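Local coordinates for protein transcriptional regulator, TetR family (Cytophaga hutchinsonii, PDB 3EUP) that probably binds operator DNA as a dimer through an N-terminal helix-turn-helix domain and regulates transcription, as other TetR-family proteins do, at residues Arg177-Asn181 with Arg182-Asp186; Tyr65-Gly68 with His69-Ser72. All blocks are in the same frame, centred on the assembly; numbering follows the deposited sequence.

Contact 1 (Arg177-Asn181 with Arg182-Asp186); sequences RATKN and RAYSD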
loop_
_atom_site.group_PDB
_atom_site.type_symbol
_atom_site.label_atom_id
_atom_site.label_comp_id
_atom_site.label_asym_id
_atom_site.label_seq_id
_atom_site.Cartn_x
_atom_site.Cartn_y
_atom_site.Cartn_z
ATOM N N ARG A 177 -6.739 3.539 -5.428
ATOM C CA ARG A 177 -6.433 4.823 -4.758
ATOM C C ARG A 177 -5.540 5.765 -5.582
ATOM O O ARG A 177 -5.764 6.986 -5.589
ATOM C CB ARG A 177 -6.016 4.612 -3.297
ATOM C CG ARG A 177 -7.334 3.932 -2.429
ATOM C CD ARG A 177 -7.710 4.648 -1.093
ATOM N NE ARG A 177 -9.168 4.677 -0.872
ATOM C CZ ARG A 177 -9.828 5.611 -0.211
ATOM N NH1 ARG A 177 -9.228 6.627 0.346
ATOM N NH2 ARG A 177 -11.136 5.526 -0.091
ATOM N N ALA A 178 -4.641 5.184 -6.366
ATOM C CA ALA A 178 -3.727 5.956 -7.219
ATOM C C ALA A 178 -4.418 6.451 -8.465
ATOM O O ALA A 178 -4.139 7.567 -8.921
ATOM C CB ALA A 178 -2.495 5.114 -7.604
ATOM N N THR A 179 -5.283 5.620 -9.037
ATOM C CA THR A 179 -5.897 5.943 -10.338
ATOM C C THR A 179 -7.316 6.496 -10.264
ATOM O O THR A 179 -7.781 7.109 -11.213
ATOM C CB THR A 179 -5.944 4.699 -11.215
ATOM O OG1 THR A 179 -6.861 3.727 -10.644
ATOM C CG2 THR A 179 -4.501 4.102 -11.415
ATOM N N LYS A 180 -8.010 6.245 -9.151
ATOM C CA LYS A 180 -9.445 6.585 -8.971
ATOM C C LYS A 180 -10.362 5.823 -9.938
ATOM O O LYS A 180 -11.496 6.256 -10.216
ATOM C CB LYS A 180 -9.713 8.102 -9.147
ATOM C CG LYS A 180 -9.020 8.989 -8.113
ATOM C CD LYS A 180 -9.202 10.481 -8.447
ATOM C CE LYS A 180 -10.234 11.186 -7.598
ATOM N NZ LYS A 180 -10.405 12.627 -8.057
ATOM N N ASN A 181 -9.900 4.698 -10.455
ATOM C CA ASN A 181 -10.678 4.003 -11.447
ATOM C C ASN A 181 -10.862 2.550 -11.046
ATOM O O ASN A 181 -9.942 1.765 -11.189
ATOM C CB ASN A 181 -9.990 4.097 -12.789
ATOM C CG ASN A 181 -10.804 3.491 -13.895
ATOM O OD1 ASN A 181 -11.686 2.697 -13.650
ATOM N ND2 ASN A 181 -10.506 3.877 -15.134
ATOM N N ARG A 182 -12.057 2.202 -10.596
ATOM C CA ARG A 182 -12.356 0.831 -10.151
ATOM C C ARG A 182 -12.207 -0.223 -11.245
ATOM O O ARG A 182 -12.101 -1.390 -10.927
ATOM C CB ARG A 182 -13.767 0.750 -9.568
ATOM C CG ARG A 182 -13.896 1.451 -8.215
ATOM C CD ARG A 182 -15.320 1.339 -7.624
ATOM N NE ARG A 182 -15.440 2.266 -6.508
ATOM C CZ ARG A 182 -14.905 2.099 -5.305
ATOM N NH1 ARG A 182 -14.184 1.019 -4.989
ATOM N NH2 ARG A 182 -15.101 3.032 -4.392
ATOM N N ALA A 183 -12.210 0.178 -12.521
ATOM C CA ALA A 183 -12.039 -0.793 -13.604
ATOM C C ALA A 183 -10.627 -1.381 -13.521
ATOM O O ALA A 183 -10.380 -2.531 -13.867
ATOM C CB ALA A 183 -12.263 -0.141 -14.958
ATOM N N TYR A 184 -9.668 -0.587 -13.068
ATOM C CA TYR A 184 -8.310 -1.098 -13.036
ATOM C C TYR A 184 -8.168 -2.065 -11.869
ATOM O O TYR A 184 -7.558 -3.107 -12.022
ATOM C CB TYR A 184 -7.291 0.030 -12.941
ATOM C CG TYR A 184 -7.315 1.002 -14.083
ATOM C CD1 TYR A 184 -7.620 0.611 -15.391
ATOM C CD2 TYR A 184 -7.008 2.317 -13.861
ATOM C CE1 TYR A 184 -7.628 1.538 -16.429
ATOM C CE2 TYR A 184 -7.025 3.238 -14.891
ATOM C CZ TYR A 184 -7.316 2.850 -16.155
ATOM O OH TYR A 184 -7.275 3.831 -17.115
ATOM N N SER A 185 -8.684 -1.702 -10.696
ATOM C CA SER A 185 -8.603 -2.601 -9.554
ATOM C C SER A 185 -9.482 -3.840 -9.799
ATOM O O SER A 185 -9.165 -4.927 -9.303
ATOM C CB SER A 185 -8.948 -1.872 -8.251
ATOM O OG SER A 185 -10.114 -1.047 -8.403
ATOM N N ASP A 186 -10.577 -3.711 -10.569
ATOM C CA ASP A 186 -11.417 -4.903 -10.896
ATOM C C ASP A 186 -10.594 -6.021 -11.569
ATOM O O ASP A 186 -10.870 -7.188 -11.365
ATOM C CB ASP A 186 -12.638 -4.547 -11.785
ATOM C CG ASP A 186 -13.723 -3.841 -11.022
ATOM O OD1 ASP A 186 -13.683 -3.867 -9.765
ATOM O OD2 ASP A 186 -14.560 -3.184 -11.681
#
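Asn181 meets Tyr184 and Ala183 at the start of helix 182-197, in the short turn that separates it from helix 158-179. With CG anti to the backbone N (chi1 -175°), the Asn181 amide swings over the first turn, where OD1 accepts from Ala183 N at 2.8 Å and caps the helix; this donor is tilted 31° from the amide carbonyl plane. The other half of the same amide lies over one face of the Tyr184 ring: ND2 stands 3.4 Å above the ring plane, displaced toward the rim, with the two planes 38° apart. Thr179 comes at the ring edge instead, its OG1 3.5 Å from Tyr184 CD2. That hydroxyl oxygen also accepts from Asn181 N at 3.2 Å, an ST turn, and bonds to the carbonyl of Ile175 one turn back. Tyr184 N donates to Asn181 O at 3.0 Å. This packed side extends into the dimer, where Tyr184 stacks on Phe163 of the second subunit. The looser side is formed by Lys180, whose positive phi ends the helical path, whose CB points away from the following helix and whose side chain is exposed, and by exposed Ala183. Arg182 turns elsewhere, to a salt bridge with Asp99. The asparagine N-cap, preceded by an ST turn, makes a tight helix-to-helix turn between the last two helices of the chain, within the TetR-family C-terminal region.

Contact 2 (Tyr65-Gly68 with His69-Ser72); sequences YNWG and HVKS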
loop_
_atom_site.group_PDB
_atom_site.type_symbol
_atom_site.label_atom_id
_atom_site.label_comp_id
_atom_site.label_asym_id
_atom_site.label_seq_id
_atom_site.Cartn_x
_atom_site.Cartn_y
_atom_site.Cartn_z
ATOM N N TYR A 65 -9.914 0.755 16.019
ATOM C CA TYR A 65 -11.316 0.921 15.570
ATOM C C TYR A 65 -11.495 0.758 14.041
ATOM O O TYR A 65 -12.403 0.082 13.570
ATOM C CB TYR A 65 -11.869 2.271 16.031
ATOM C CG TYR A 65 -13.227 2.633 15.486
ATOM C CD1 TYR A 65 -14.369 2.414 16.243
ATOM C CD2 TYR A 65 -13.367 3.252 14.244
ATOM C CE1 TYR A 65 -15.607 2.764 15.783
ATOM C CE2 TYR A 65 -14.645 3.588 13.749
ATOM C CZ TYR A 65 -15.744 3.362 14.539
ATOM O OH TYR A 65 -17.015 3.680 14.112
ATOM N N ASN A 66 -10.633 1.404 13.280
ATOM C CA ASN A 66 -10.652 1.320 11.812
ATOM C C ASN A 66 -10.504 -0.086 11.260
ATOM O O ASN A 66 -11.317 -0.545 10.430
ATOM C CB ASN A 66 -9.566 2.238 11.223
ATOM C CG ASN A 66 -10.001 3.691 11.191
ATOM O OD1 ASN A 66 -9.174 4.607 11.256
ATOM N ND2 ASN A 66 -11.301 3.909 11.122
ATOM N N TRP A 67 -9.471 -0.769 11.739
ATOM C CA TRP A 67 -9.239 -2.133 11.368
ATOM C C TRP A 67 -10.290 -3.061 12.002
ATOM O O TRP A 67 -10.742 -3.993 11.355
ATOM C CB TRP A 67 -7.811 -2.543 11.711
ATOM C CG TRP A 67 -7.500 -3.913 11.258
ATOM C CD1 TRP A 67 -7.287 -5.004 12.044
ATOM C CD2 TRP A 67 -7.470 -4.376 9.905
ATOM N NE1 TRP A 67 -7.055 -6.102 11.260
ATOM C CE2 TRP A 67 -7.175 -5.742 9.944
ATOM C CE3 TRP A 67 -7.624 -3.749 8.661
ATOM C CZ2 TRP A 67 -7.016 -6.497 8.793
ATOM C CZ3 TRP A 67 -7.466 -4.497 7.516
ATOM C CH2 TRP A 67 -7.162 -5.854 7.590
ATOM N N GLY A 68 -10.684 -2.809 13.250
ATOM C CA GLY A 68 -11.761 -3.600 13.859
ATOM C C GLY A 68 -13.032 -3.531 12.994
ATOM O O GLY A 68 -13.788 -4.515 12.863
ATOM N N HIS A 69 -13.270 -2.361 12.398
ATOM C CA HIS A 69 -14.400 -2.202 11.506
ATOM C C HIS A 69 -14.247 -3.042 10.241
ATOM O O HIS A 69 -15.226 -3.690 9.806
ATOM C CB HIS A 69 -14.592 -0.755 11.116
ATOM C CG HIS A 69 -15.834 -0.521 10.329
ATOM N ND1 HIS A 69 -15.841 -0.452 8.952
ATOM C CD2 HIS A 69 -17.123 -0.396 10.717
ATOM C CE1 HIS A 69 -17.080 -0.268 8.530
ATOM N NE2 HIS A 69 -17.875 -0.232 9.581
ATOM N N VAL A 70 -13.048 -3.064 9.649
ATOM C CA VAL A 70 -12.851 -3.882 8.457
ATOM C C VAL A 70 -13.051 -5.360 8.828
ATOM O O VAL A 70 -13.692 -6.094 8.097
ATOM C CB VAL A 70 -11.451 -3.704 7.806
ATOM C CG1 VAL A 70 -11.255 -4.736 6.660
ATOM C CG2 VAL A 70 -11.261 -2.290 7.297
ATOM N N LYS A 71 -12.493 -5.770 9.966
ATOM C CA LYS A 71 -12.623 -7.139 10.456
ATOM C C LYS A 71 -14.070 -7.555 10.613
ATOM O O LYS A 71 -14.452 -8.651 10.169
ATOM C CB LYS A 71 -11.898 -7.313 11.780
ATOM C CG LYS A 71 -10.408 -7.581 11.607
ATOM C CD LYS A 71 -9.612 -7.230 12.851
ATOM C CE LYS A 71 -9.879 -8.058 14.036
ATOM N NZ LYS A 71 -8.873 -7.660 15.087
ATOM N N SER A 72 -14.864 -6.679 11.230
ATOM C CA SER A 72 -16.281 -6.942 11.479
ATOM C C SER A 72 -17.094 -7.065 10.197
ATOM O O SER A 72 -17.976 -7.903 10.117
ATOM C CB SER A 72 -16.863 -5.888 12.422
ATOM O OG SER A 72 -16.211 -6.016 13.652
#
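Residues Tyr65-Gly68 and His69-Ser72 are successive turns of helix 55-78, joined by four i-to-i+4 backbone bonds. The straightest runs from Lys71 N to Trp67 O, 2.9 Å with an N-H...O angle of 171°; the bond from Val70 N to Asn66 O is longer, at 3.2 Å. On the side chains, Trp67 carries the contact. CG anti to the backbone N (chi1 -176°) slants the indole outward and toward the C-terminal end of the helix, where Lys71 crosses it at about a right angle. Lys71 CG sits over one face, 4.1 Å from the centroid of the five-membered ring in a CH-pi contact; the nearly extended chi2 (158°) carries CD to 3.2 Å from Trp67 NE1, and the chain bends only beyond it, at chi3. The six-membered end meets Val70 obliquely, CZ3 lying 3.9 Å from CG1. Replacing Trp67 with an alanine would probably leave the Lys71 methylenes without a ring to lie on and open a gap beside Val70. On the neighbouring turn, Ser72 OG lies 3.0 Å from Gly68 O. The buried flank of Asn66, Trp67 and Val70 packs on Pro109 at the start of helix 109-117, with Phe103 and Pro104 of the preceding loop against Val70, while Tyr65 and Asn66 lean on helix 10-31.

Overall arrangement
From the N terminus, the chain passes through the helix-turn-helix region and enters helix 55-78, which holds contact 2. Contact 1 comes more than a hundred residues later, where helix 158-179 turns into helix 182-197. The two follow in series, neither nested nor crossed. Contact 2 closes no loop, being a stretch of unbroken helix that links helix 10-31 of the N-terminal part to helix 109-117 and its preceding loop; contact 1 closes a tight turn at the surface beside the second subunit. Their centres lie 23 Å apart and their nearest atoms about 11 Å, so they do not touch. Contact 2 lies near the middle of the chain, contact 1 at its dimer-facing periphery.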